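PDB 3OZY: putative mandelate racemase from Bordetella bronchiseptica, which is of unknown function but belongs to the enolase superfamily and probably acts on a carboxylate substrate with the help of a bound magnesium ion. Local coordinates for residues A[226-231]-A[253-258]; A[260-265]-A[272-277]; A[286-291]-A[316-321]; A[293-298]-A[322-327]. All coordinates share one frame; numbering follows the deposited sequence. Where two conformers were deposited one is given.

Contact 1: residues A[226-231]-A[253-258]; sequences FEEPLS and GENLYT. With MG (magnesium ion), chain C.
E227 and E254 meet at a magnesium ion, each giving it one carboxylate oxygen. Both metal bonds, from E227 OE2 and from E254 OE2, measure 2.2 Å, and these two oxygens lie 3.1 Å apart, a closeness that the shared cation makes tolerable. The carboxylate planes are turned 75° against each other. D201 supplies the third protein ligand and three waters the remaining bonds, the metal site characteristic of the enolase superfamily. E227 reaches it with an extended chain, its CG opposite the backbone N, while its other oxygen, OE1, makes a salt bridge to K171.

Hydrogen bonds form a second shell. N255 ND2 donates to the syn lone pair of E228 OE2 at 2.9 Å, the N-H bent to 151° and the acceptor somewhat tilted from the amide plane. The same oxygen accepts a hydrogen bond from a water 2.6 Å from E228 OE2, which in turn accepts from the backbone N of N255 and, weakly, from that of G253. E228 OE1 receives a hydrogen bond from a metal-bound water, so this second-shell glutamate probably helps to place that one water ligand.

E228 and E254 also stack their carboxylates, planes 24° apart. Two negative groups so placed would probably repel each other, a cost the magnesium may offset.

The site lies at the C-terminal ends of the parallel barrel strands 225-227 and 249-252, just ahead of helix 258-267.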
loop_
_atom_site.group_PDB
_atom_site.type_symbol
_atom_site.label_atom_id
_atom_site.label_comp_id
_atom_site.label_asym_id
_atom_site.label_seq_id
_atom_site.Cartn_x
_atom_site.Cartn_y
_atom_site.Cartn_z
ATOM N N PHE A 226 3.539 23.658 -5.437
ATOM C CA PHE A 226 4.448 22.723 -6.105
ATOM C C PHE A 226 3.985 21.346 -5.625
ATOM O O PHE A 226 4.234 20.961 -4.472
ATOM C CB PHE A 226 5.871 23.008 -5.600
ATOM C CG PHE A 226 6.987 22.359 -6.386
ATOM C CD1 PHE A 226 6.759 21.629 -7.535
ATOM C CD2 PHE A 226 8.297 22.544 -5.961
ATOM C CE1 PHE A 226 7.831 21.090 -8.250
ATOM C CE2 PHE A 226 9.360 22.014 -6.654
ATOM C CZ PHE A 226 9.136 21.279 -7.799
ATOM N N GLU A 227 3.291 20.616 -6.495
ATOM C CA GLU A 227 2.637 19.353 -6.149
ATOM C C GLU A 227 3.490 18.151 -6.558
ATOM O O GLU A 227 4.096 18.153 -7.636
ATOM C CB GLU A 227 1.269 19.308 -6.830
ATOM C CG GLU A 227 0.583 17.967 -6.794
ATOM C CD GLU A 227 -0.843 18.047 -7.280
ATOM O OE1 GLU A 227 -1.353 19.171 -7.476
ATOM O OE2 GLU A 227 -1.467 16.981 -7.461
ATOM N N GLU A 228 3.525 17.133 -5.693
ATOM C CA GLU A 228 4.379 15.955 -5.881
ATOM C C GLU A 228 5.739 16.326 -6.476
ATOM O O GLU A 228 6.163 15.788 -7.500
ATOM C CB GLU A 228 3.685 14.865 -6.712
ATOM C CG GLU A 228 2.537 14.179 -5.970
ATOM C CD GLU A 228 2.195 12.836 -6.581
ATOM O OE1 GLU A 228 2.321 12.695 -7.821
ATOM O OE2 GLU A 228 1.814 11.910 -5.833
ATOM N N PRO A 229 6.455 17.241 -5.818
ATOM C CA PRO A 229 7.758 17.629 -6.373
ATOM C C PRO A 229 8.745 16.463 -6.373
ATOM O O PRO A 229 9.610 16.395 -7.253
ATOM C CB PRO A 229 8.232 18.714 -5.404
ATOM C CG PRO A 229 7.533 18.384 -4.096
ATOM C CD PRO A 229 6.168 17.912 -4.537
ATOM N N LEU A 230 8.604 15.557 -5.401
ATOM C CA LEU A 230 9.521 14.437 -5.199
ATOM C C LEU A 230 8.733 13.154 -5.037
ATOM O O LEU A 230 7.515 13.174 -4.868
ATOM C CB LEU A 230 10.333 14.639 -3.912
ATOM C CG LEU A 230 11.087 15.964 -3.784
ATOM C CD1 LEU A 230 11.591 16.147 -2.360
ATOM C CD2 LEU A 230 12.246 16.029 -4.769
ATOM N N SER A 231 9.441 12.034 -5.053
ATOM C CA SER A 231 8.874 10.777 -4.597
ATOM C C SER A 231 8.113 10.984 -3.295
ATOM O O SER A 231 8.629 11.612 -2.358
ATOM C CB SER A 231 10.003 9.784 -4.337
ATOM O OG SER A 231 9.505 8.657 -3.627
ATOM N N GLY A 253 -0.324 14.417 -1.927
ATOM C CA GLY A 253 -1.306 13.588 -1.255
ATOM C C GLY A 253 -2.101 12.603 -2.080
ATOM O O GLY A 253 -2.698 11.693 -1.503
ATOM N N GLU A 254 -2.128 12.743 -3.401
ATOM C CA GLU A 254 -2.914 11.791 -4.186
ATOM C C GLU A 254 -2.388 10.365 -4.054
ATOM O O GLU A 254 -3.137 9.408 -4.238
ATOM C CB GLU A 254 -3.006 12.196 -5.648
ATOM C CG GLU A 254 -1.773 11.906 -6.451
ATOM C CD GLU A 254 -1.782 12.662 -7.750
ATOM O OE1 GLU A 254 -1.666 12.027 -8.812
ATOM O OE2 GLU A 254 -1.921 13.893 -7.695
ATOM N N ASN A 255 -1.107 10.218 -3.721
ATOM C CA ASN A 255 -0.506 8.894 -3.631
ATOM C C ASN A 255 -0.082 8.502 -2.217
ATOM O O ASN A 255 0.642 7.528 -2.027
ATOM C CB ASN A 255 0.629 8.762 -4.653
ATOM C CG ASN A 255 0.098 8.678 -6.067
ATOM O OD1 ASN A 255 -0.766 7.848 -6.362
ATOM N ND2 ASN A 255 0.578 9.554 -6.939
ATOM N N LEU A 256 -0.572 9.262 -1.240
ATOM C CA LEU A 256 -0.407 8.960 0.182
ATOM C C LEU A 256 -1.750 8.521 0.729
ATOM O O LEU A 256 -2.790 9.018 0.310
ATOM C CB LEU A 256 0.074 10.199 0.935
ATOM C CG LEU A 256 1.458 10.697 0.548
ATOM C CD1 LEU A 256 1.688 12.054 1.194
ATOM C CD2 LEU A 256 2.516 9.699 0.987
ATOM N N TYR A 257 -1.728 7.579 1.666
ATOM C CA TYR A 257 -2.943 6.908 2.111
ATOM C C TYR A 257 -3.155 6.996 3.615
ATOM O O TYR A 257 -2.234 6.737 4.396
ATOM C CB TYR A 257 -2.900 5.436 1.688
ATOM C CG TYR A 257 -2.933 5.265 0.187
ATOM C CD1 TYR A 257 -4.145 5.117 -0.486
ATOM C CD2 TYR A 257 -1.759 5.259 -0.568
ATOM C CE1 TYR A 257 -4.185 4.975 -1.859
ATOM C CE2 TYR A 257 -1.794 5.124 -1.952
ATOM C CZ TYR A 257 -3.013 4.977 -2.588
ATOM O OH TYR A 257 -3.092 4.837 -3.961
ATOM N N THR A 258 -4.393 7.312 3.996
ATOM C CA THR A 258 -4.850 7.447 5.388
ATOM C C THR A 258 -4.252 8.654 6.089
ATOM O O THR A 258 -3.250 9.233 5.654
ATOM C CB THR A 258 -4.603 6.189 6.281
ATOM O OG1 THR A 258 -3.253 6.192 6.771
ATOM C CG2 THR A 258 -4.929 4.889 5.544
HETATM MG MG MG C . -1.274 15.431 -9.073
HETATM O O HOH W 1 0.938 12.207 -3.355
HETATM O O HOH W 2 0.787 14.619 -8.879
HETATM O O HOH W 3 -1.293 13.755 -10.753
HETATM O O HOH W 4 -3.414 15.977 -9.932
#

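Contact 2: residues A[260-265]-A[272-277]; sequences NAFNDY and DVLQAD
F262 sets its ring obliquely against the side chain of L274 and the methyl of A276, reaching from the helix to the strand and to the residues just after it. Its root meets the leucine first: F262 CB is 3.6 Å from L274 CD2, and the ring carbon F262 CD1 is 3.7 Å from L274 CG. The two side chains run antiparallel, each passing alongside the other. Farther out, the far end of the ring presses on the alanine, with F262 CE2 3.6 Å from A276 CB and F262 CZ at a like distance from that methyl. Between these two patches the ring passes the backbone, where F262 CE1 comes within 4.0 Å of Q275 N. F262 CB already points toward the strand, and chi1 of -62° swings CG opposite the carbonyl carbon, which carries the ring alongside L274 to A276.

Helix 258-267 and strand 273-274 are the last two elements of a beta-alpha-beta unit that starts with strand 249-252, so the contact seats an outer helix of the barrel on the strand that follows it. Its side-chain contacts are apolar and buried, without a hydrogen bond between the two segments. I290 of helix 284-296 touches F262, L274 and A276 alike, adding a third element to the cluster. Q275 turns away from the helix, and its NE2 donates to OE1 of the magnesium ligand E227.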
loop_
_atom_site.group_PDB
_atom_site.type_symbol
_atom_site.label_atom_id
_atom_site.label_comp_id
_atom_site.label_asym_id
_atom_site.label_seq_id
_atom_site.Cartn_x
_atom_site.Cartn_y
_atom_site.Cartn_z
ATOM N N ASN A 260 -2.557 8.563 8.593
ATOM C CA ASN A 260 -1.233 8.221 9.114
ATOM C C ASN A 260 -0.109 8.776 8.249
ATOM O O ASN A 260 0.919 9.228 8.757
ATOM C CB ASN A 260 -1.091 6.705 9.231
ATOM C CG ASN A 260 -2.183 6.093 10.061
ATOM O OD1 ASN A 260 -3.010 5.312 9.568
ATOM N ND2 ASN A 260 -2.212 6.454 11.327
ATOM N N ALA A 261 -0.300 8.742 6.932
ATOM C CA ALA A 261 0.708 9.271 6.016
ATOM C C ALA A 261 0.884 10.767 6.237
ATOM O O ALA A 261 2.002 11.283 6.324
ATOM C CB ALA A 261 0.304 9.006 4.567
ATOM N N PHE A 262 -0.241 11.470 6.331
ATOM C CA PHE A 262 -0.200 12.920 6.472
ATOM C C PHE A 262 0.344 13.351 7.832
ATOM O O PHE A 262 1.037 14.360 7.933
ATOM C CB PHE A 262 -1.559 13.531 6.121
ATOM C CG PHE A 262 -1.946 13.266 4.698
ATOM C CD1 PHE A 262 -1.454 14.055 3.671
ATOM C CD2 PHE A 262 -2.711 12.160 4.377
ATOM C CE1 PHE A 262 -1.780 13.779 2.340
ATOM C CE2 PHE A 262 -3.026 11.863 3.059
ATOM C CZ PHE A 262 -2.558 12.676 2.030
ATOM N N ASN A 263 0.062 12.564 8.866
ATOM C CA ASN A 263 0.623 12.831 10.185
ATOM C C ASN A 263 2.145 12.763 10.133
ATOM O O ASN A 263 2.835 13.603 10.710
ATOM C CB ASN A 263 0.066 11.842 11.206
ATOM C CG ASN A 263 0.688 12.013 12.578
ATOM O OD1 ASN A 263 1.418 11.134 13.055
ATOM N ND2 ASN A 263 0.410 13.138 13.213
ATOM N N ASP A 264 2.676 11.786 9.409
ATOM C CA ASP A 264 4.127 11.693 9.274
ATOM C C ASP A 264 4.708 12.917 8.566
ATOM O O ASP A 264 5.762 13.407 8.948
ATOM C CB ASP A 264 4.537 10.414 8.551
ATOM C CG ASP A 264 4.474 9.197 9.440
ATOM O OD1 ASP A 264 4.489 9.354 10.678
ATOM O OD2 ASP A 264 4.417 8.084 8.897
ATOM N N TYR A 265 4.039 13.404 7.521
ATOM C CA TYR A 265 4.505 14.624 6.872
ATOM C C TYR A 265 4.434 15.818 7.812
ATOM O O TYR A 265 5.376 16.603 7.892
ATOM C CB TYR A 265 3.724 14.892 5.577
ATOM C CG TYR A 265 4.329 14.265 4.342
ATOM C CD1 TYR A 265 4.200 12.904 4.088
ATOM C CD2 TYR A 265 5.016 15.044 3.425
ATOM C CE1 TYR A 265 4.762 12.337 2.960
ATOM C CE2 TYR A 265 5.578 14.489 2.294
ATOM C CZ TYR A 265 5.443 13.138 2.061
ATOM O OH TYR A 265 6.011 12.603 0.921
ATOM N N ASP A 272 2.696 21.712 3.187
ATOM C CA ASP A 272 1.837 22.891 3.311
ATOM C C ASP A 272 0.387 22.581 2.959
ATOM O O ASP A 272 -0.541 23.091 3.588
ATOM C CB ASP A 272 2.331 24.024 2.408
ATOM C CG ASP A 272 3.667 24.574 2.842
ATOM O OD1 ASP A 272 3.792 25.019 4.005
ATOM O OD2 ASP A 272 4.588 24.546 2.004
ATOM N N VAL A 273 0.205 21.771 1.917
ATOM C CA VAL A 273 -1.120 21.449 1.400
ATOM C C VAL A 273 -1.266 19.935 1.332
ATOM O O VAL A 273 -0.546 19.263 0.584
ATOM C CB VAL A 273 -1.341 22.057 0.003
ATOM C CG1 VAL A 273 -2.647 21.556 -0.605
ATOM C CG2 VAL A 273 -1.313 23.584 0.063
ATOM N N LEU A 274 -2.189 19.411 2.138
ATOM C CA LEU A 274 -2.509 17.989 2.130
ATOM C C LEU A 274 -3.525 17.749 1.027
ATOM O O LEU A 274 -4.549 18.425 0.982
ATOM C CB LEU A 274 -3.094 17.563 3.475
ATOM C CG LEU A 274 -2.179 17.537 4.701
ATOM C CD1 LEU A 274 -1.741 18.945 5.127
ATOM C CD2 LEU A 274 -2.915 16.840 5.828
ATOM N N GLN A 275 -3.256 16.782 0.156
ATOM C CA GLN A 275 -4.124 16.575 -1.003
ATOM C C GLN A 275 -4.873 15.246 -0.977
ATOM O O GLN A 275 -5.304 14.737 -2.010
ATOM C CB GLN A 275 -3.334 16.742 -2.295
ATOM C CG GLN A 275 -2.700 18.119 -2.432
ATOM C CD GLN A 275 -1.999 18.266 -3.751
ATOM O OE1 GLN A 275 -1.017 17.573 -4.024
ATOM N NE2 GLN A 275 -2.504 19.161 -4.593
ATOM N N ALA A 276 -5.062 14.708 0.224
ATOM C CA ALA A 276 -5.842 13.482 0.398
ATOM C C ALA A 276 -7.170 13.563 -0.355
ATOM O O ALA A 276 -7.950 14.493 -0.156
ATOM C CB ALA A 276 -6.097 13.226 1.871
ATOM N N ASP A 277 -7.409 12.568 -1.200
ATOM C CA ASP A 277 -8.595 12.469 -2.045
ATOM C C ASP A 277 -9.580 11.545 -1.331
ATOM O O ASP A 277 -9.223 10.428 -0.946
ATOM C CB ASP A 277 -8.133 11.869 -3.389
ATOM C CG ASP A 277 -9.237 11.725 -4.433
ATOM O OD1 ASP A 277 -10.432 11.632 -4.099
ATOM O OD2 ASP A 277 -8.877 11.649 -5.636
#

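Contact 3: residues A[286-291]-A[316-321]; sequences EALAIS and LHLVAA
This is an apolar helix-to-helix contact on the outside of the barrel, where residues 286-291 of helix 284-296 meet residues 316-321 of helix 309-321. L318 carries one side of it alone. Its CD2 methyl comes to 3.7 Å from A287 CB, while its branch point, L318 CG, sits 4.0 Å from L288 CD2. The two leucine side chains cross at about a right angle, one methyl of L288 lying against the fork of L318.

L318 points directly at the partner helix, and its CG stands opposite the carbonyl carbon (chi1 -82°), a setting from which CD2 comes up to A287. L288 leaves its helix along the flank, yet its end bends back toward L318 and lies at the partly exposed margin of the contact, whereas A287 and L318 are buried. The small side chain of A287 is consistent with the close approach of L318 to the helix backbone, L318 CD2 being 4.1 Å from L288 N. No hydrogen bond links the two segments, and the backbones are nearest at L288 and L318, whose CA atoms are 7.3 Å apart.

W301 of the intervening strand 300-301 touches both A287 and L318 from the barrel side. L130, in a loop, also packs on L318, while I290 faces helix 258-267 and V319 reaches strand 139-146.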
loop_
_atom_site.group_PDB
_atom_site.type_symbol
_atom_site.label_atom_id
_atom_site.label_comp_id
_atom_site.label_asym_id
_atom_site.label_seq_id
_atom_site.Cartn_x
_atom_site.Cartn_y
_atom_site.Cartn_z
ATOM N N GLU A 286 -12.445 9.214 5.981
ATOM C CA GLU A 286 -11.034 9.467 6.239
ATOM C C GLU A 286 -10.611 10.883 5.815
ATOM O O GLU A 286 -9.848 11.550 6.523
ATOM C CB GLU A 286 -10.178 8.397 5.560
ATOM C CG GLU A 286 -8.709 8.400 5.986
ATOM C CD GLU A 286 -8.487 7.941 7.422
ATOM O OE1 GLU A 286 -9.460 7.593 8.128
ATOM O OE2 GLU A 286 -7.316 7.944 7.852
ATOM N N ALA A 287 -11.109 11.358 4.678
ATOM C CA ALA A 287 -10.790 12.717 4.245
ATOM C C ALA A 287 -11.267 13.762 5.253
ATOM O O ALA A 287 -10.599 14.777 5.456
ATOM C CB ALA A 287 -11.382 13.000 2.864
ATOM N N LEU A 288 -12.417 13.524 5.882
ATOM C CA LEU A 288 -12.908 14.427 6.920
ATOM C C LEU A 288 -11.881 14.579 8.034
ATOM O O LEU A 288 -11.621 15.693 8.514
ATOM C CB LEU A 288 -14.216 13.916 7.519
ATOM C CG LEU A 288 -15.459 14.102 6.655
ATOM C CD1 LEU A 288 -16.608 13.326 7.280
ATOM C CD2 LEU A 288 -15.805 15.580 6.525
ATOM N N ALA A 289 -11.305 13.460 8.453
ATOM C CA ALA A 289 -10.338 13.469 9.542
ATOM C C ALA A 289 -9.056 14.168 9.096
ATOM O O ALA A 289 -8.447 14.918 9.862
ATOM C CB ALA A 289 -10.042 12.051 9.976
ATOM N N ILE A 290 -8.645 13.927 7.855
ATOM C CA ILE A 290 -7.424 14.535 7.332
ATOM C C ILE A 290 -7.587 16.046 7.199
ATOM O O ILE A 290 -6.681 16.806 7.548
ATOM C CB ILE A 290 -6.995 13.870 6.007
ATOM C CG1 ILE A 290 -6.618 12.413 6.263
ATOM C CG2 ILE A 290 -5.812 14.612 5.398
ATOM C CD1 ILE A 290 -6.512 11.581 5.001
ATOM N N SER A 291 -8.747 16.491 6.724
ATOM C CA SER A 291 -9.013 17.919 6.595
ATOM C C SER A 291 -8.938 18.611 7.956
ATOM O O SER A 291 -8.361 19.693 8.101
ATOM C CB SER A 291 -10.386 18.129 5.951
ATOM O OG SER A 291 -10.735 19.500 5.930
ATOM N N LEU A 316 -16.098 17.467 -3.573
ATOM C CA LEU A 316 -16.706 18.792 -3.580
ATOM C C LEU A 316 -17.659 19.008 -2.400
ATOM O O LEU A 316 -17.724 20.109 -1.853
ATOM C CB LEU A 316 -17.413 19.039 -4.909
ATOM C CG LEU A 316 -17.940 20.454 -5.109
ATOM C CD1 LEU A 316 -16.849 21.492 -4.841
ATOM C CD2 LEU A 316 -18.491 20.583 -6.523
ATOM N N HIS A 317 -18.409 17.978 -2.018
ATOM C CA HIS A 317 -19.252 18.099 -0.829
ATOM C C HIS A 317 -18.413 18.476 0.385
ATOM O O HIS A 317 -18.785 19.350 1.174
ATOM C CB HIS A 317 -20.012 16.795 -0.557
ATOM C CG HIS A 317 -21.204 16.605 -1.438
ATOM N ND1 HIS A 317 -22.437 17.141 -1.138
ATOM C CD2 HIS A 317 -21.346 15.966 -2.624
ATOM C CE1 HIS A 317 -23.294 16.828 -2.098
ATOM N NE2 HIS A 317 -22.655 16.119 -3.012
ATOM N N LEU A 318 -17.269 17.813 0.532
ATOM C CA LEU A 318 -16.409 18.079 1.680
ATOM C C LEU A 318 -15.764 19.453 1.589
ATOM O O LEU A 318 -15.704 20.186 2.573
ATOM C CB LEU A 318 -15.324 17.015 1.810
ATOM C CG LEU A 318 -15.766 15.733 2.505
ATOM C CD1 LEU A 318 -16.921 15.043 1.776
ATOM C CD2 LEU A 318 -14.582 14.787 2.651
ATOM N N VAL A 319 -15.272 19.800 0.403
ATOM C CA VAL A 319 -14.628 21.093 0.213
ATOM C C VAL A 319 -15.605 22.238 0.471
ATOM O O VAL A 319 -15.256 23.228 1.121
ATOM C CB VAL A 319 -13.997 21.188 -1.188
ATOM C CG1 VAL A 319 -13.581 22.617 -1.524
ATOM C CG2 VAL A 319 -12.815 20.223 -1.270
ATOM N N ALA A 320 -16.834 22.098 -0.018
ATOM C CA ALA A 320 -17.838 23.138 0.199
ATOM C C ALA A 320 -18.096 23.379 1.693
ATOM O O ALA A 320 -18.381 24.506 2.111
ATOM C CB ALA A 320 -19.128 22.772 -0.515
ATOM N N ALA A 321 -17.992 22.311 2.479
ATOM C CA ALA A 321 -18.271 22.356 3.916
ATOM C C ALA A 321 -17.070 22.781 4.758
ATOM O O ALA A 321 -17.214 23.072 5.949
ATOM C CB ALA A 321 -18.781 20.993 4.386
#

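Contact 4: residues A[293-298]-A[322-327]; sequences SAASAH and SPHPAM
The last turn of helix 284-296 and the loop after helix 309-321 come nearest at A295 and H324, whose CA atoms are 7.5 Å apart. H324 bridges this gap with its imidazole. The ring's CE1 corner approaches A295 N at 3.6 Å, near the plane of the ring, and the same carbon lies 3.8 Å from A295 CB. A294 CB is 4.0 Å from H324 CE1 and meets the ring obliquely, so the corner fits against two successive alanines. With chi1 at -72°, CG lies opposite the carbonyl carbon, and the end of the side chain comes nearer the helix than its first bond would suggest.

The neighbouring H324 NE2 hydrogen-bonds to the carbonyl O of S291, one turn back in the same helix, which helps fix the ring's rotation. In the conformer given, S322 OG accepts from H324 N at 3.1 Å with an angle of 169°, an ST turn that sets the loop just ahead of the histidine. The helix closes in a Schellman motif, with H298 as its C-prime residue at positive phi and its N bonded to A295 O. W301 of strand 300-301 packs against both A294 and H324, and beyond them the loop runs on into barrel strand 328-331.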
loop_
_atom_site.group_PDB
_atom_site.type_symbol
_atom_site.label_atom_id
_atom_site.label_comp_id
_atom_site.label_asym_id
_atom_site.label_seq_id
_atom_site.Cartn_x
_atom_site.Cartn_y
_atom_site.Cartn_z
ATOM N N SER A 293 -7.308 17.535 10.613
ATOM C CA SER A 293 -5.934 17.481 11.101
ATOM C C SER A 293 -5.052 18.532 10.430
ATOM O O SER A 293 -4.148 19.081 11.062
ATOM C CB SER A 293 -5.351 16.080 10.918
ATOM O OG SER A 293 -6.183 15.130 11.565
ATOM N N ALA A 294 -5.304 18.813 9.152
ATOM C CA ALA A 294 -4.591 19.884 8.464
ATOM C C ALA A 294 -4.881 21.217 9.151
ATOM O O ALA A 294 -3.966 21.986 9.445
ATOM C CB ALA A 294 -4.983 19.946 7.000
ATOM N N ALA A 295 -6.153 21.485 9.425
ATOM C CA ALA A 295 -6.532 22.755 10.037
ATOM C C ALA A 295 -5.909 22.915 11.431
ATOM O O ALA A 295 -5.438 23.995 11.793
ATOM C CB ALA A 295 -8.053 22.892 10.101
ATOM N N SER A 296 -5.908 21.838 12.209
ATOM C CA SER A 296 -5.294 21.872 13.536
ATOM C C SER A 296 -3.837 22.293 13.475
ATOM O O SER A 296 -3.346 22.995 14.362
ATOM C CB SER A 296 -5.392 20.507 14.201
ATOM O OG SER A 296 -6.712 20.285 14.629
ATOM N N ALA A 297 -3.150 21.862 12.423
ATOM C CA ALA A 297 -1.731 22.166 12.257
ATOM C C ALA A 297 -1.479 23.473 11.519
ATOM O O ALA A 297 -0.327 23.790 11.200
ATOM C CB ALA A 297 -1.044 21.010 11.525
ATOM N N HIS A 298 -2.544 24.221 11.229
ATOM C CA HIS A 298 -2.444 25.500 10.516
ATOM C C HIS A 298 -1.948 25.303 9.088
ATOM O O HIS A 298 -1.244 26.153 8.536
ATOM C CB HIS A 298 -1.579 26.501 11.293
ATOM C CG HIS A 298 -2.061 26.718 12.687
ATOM N ND1 HIS A 298 -3.046 27.631 12.987
ATOM C CD2 HIS A 298 -1.755 26.093 13.848
ATOM C CE1 HIS A 298 -3.296 27.592 14.283
ATOM N NE2 HIS A 298 -2.536 26.658 14.825
ATOM N N SER A 322 -15.895 22.828 4.135
ATOM C CA SER A 322 -14.646 23.066 4.857
ATOM C C SER A 322 -14.171 24.518 4.807
ATOM O O SER A 322 -14.225 25.159 3.758
ATOM C CB SER A 322 -13.543 22.164 4.302
ATOM O OG SER A 322 -12.277 22.583 4.788
ATOM N N PRO A 323 -13.677 25.040 5.941
ATOM C CA PRO A 323 -13.139 26.405 5.981
ATOM C C PRO A 323 -11.787 26.568 5.276
ATOM O O PRO A 323 -11.285 27.685 5.178
ATOM C CB PRO A 323 -12.968 26.665 7.483
ATOM C CG PRO A 323 -12.743 25.325 8.052
ATOM C CD PRO A 323 -13.693 24.430 7.281
ATOM N N HIS A 324 -11.195 25.495 4.772
ATOM C CA HIS A 324 -9.941 25.650 4.041
ATOM C C HIS A 324 -10.129 26.532 2.816
ATOM O O HIS A 324 -11.179 26.488 2.187
ATOM C CB HIS A 324 -9.406 24.294 3.597
ATOM C CG HIS A 324 -8.875 23.463 4.719
ATOM N ND1 HIS A 324 -7.745 23.816 5.426
ATOM C CD2 HIS A 324 -9.327 22.311 5.267
ATOM C CE1 HIS A 324 -7.521 22.909 6.362
ATOM N NE2 HIS A 324 -8.469 21.991 6.294
ATOM N N PRO A 325 -9.096 27.314 2.453
ATOM C CA PRO A 325 -9.194 28.113 1.225
ATOM C C PRO A 325 -9.458 27.184 0.054
ATOM O O PRO A 325 -8.840 26.124 -0.055
ATOM C CB PRO A 325 -7.797 28.723 1.076
ATOM C CG PRO A 325 -7.118 28.530 2.397
ATOM C CD PRO A 325 -7.741 27.330 3.034
ATOM N N ALA A 326 -10.364 27.569 -0.829
ATOM C CA ALA A 326 -10.733 26.699 -1.939
ATOM C C ALA A 326 -9.726 26.752 -3.084
ATOM O O ALA A 326 -9.351 27.833 -3.535
ATOM C CB ALA A 326 -12.121 27.065 -2.453
ATOM N N MET A 327 -9.298 25.583 -3.543
ATOM C CA MET A 327 -8.473 25.479 -4.741
ATOM C C MET A 327 -8.818 24.113 -5.317
ATOM O O MET A 327 -8.066 23.141 -5.182
ATOM C CB MET A 327 -6.984 25.614 -4.401
ATOM C CG MET A 327 -6.050 25.658 -5.621
ATOM S SD MET A 327 -6.471 26.906 -6.861
ATOM C CE MET A 327 -5.953 28.393 -6.009
#

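From the N terminus, contact 1 closes the loop from strand 225-227 to the chain after strand 249-252, at the magnesium site. Contact 2 follows in series, joining helix 258-267 to strand 273-274, and it touches contact 1 where L256 packs on Y265 and G253 on F262. Helix 284-296 is shared by contacts 3 and 4, and L274 of contact 2 reaches A294 on it. Contact 3 closes this helix on helix 309-321 over strand 300-301; contact 4 closes its end on the loop before strand 328-331. These last two cross, their segments alternating along the chain. Together the four tie successive strands and helices of the barrel's later half.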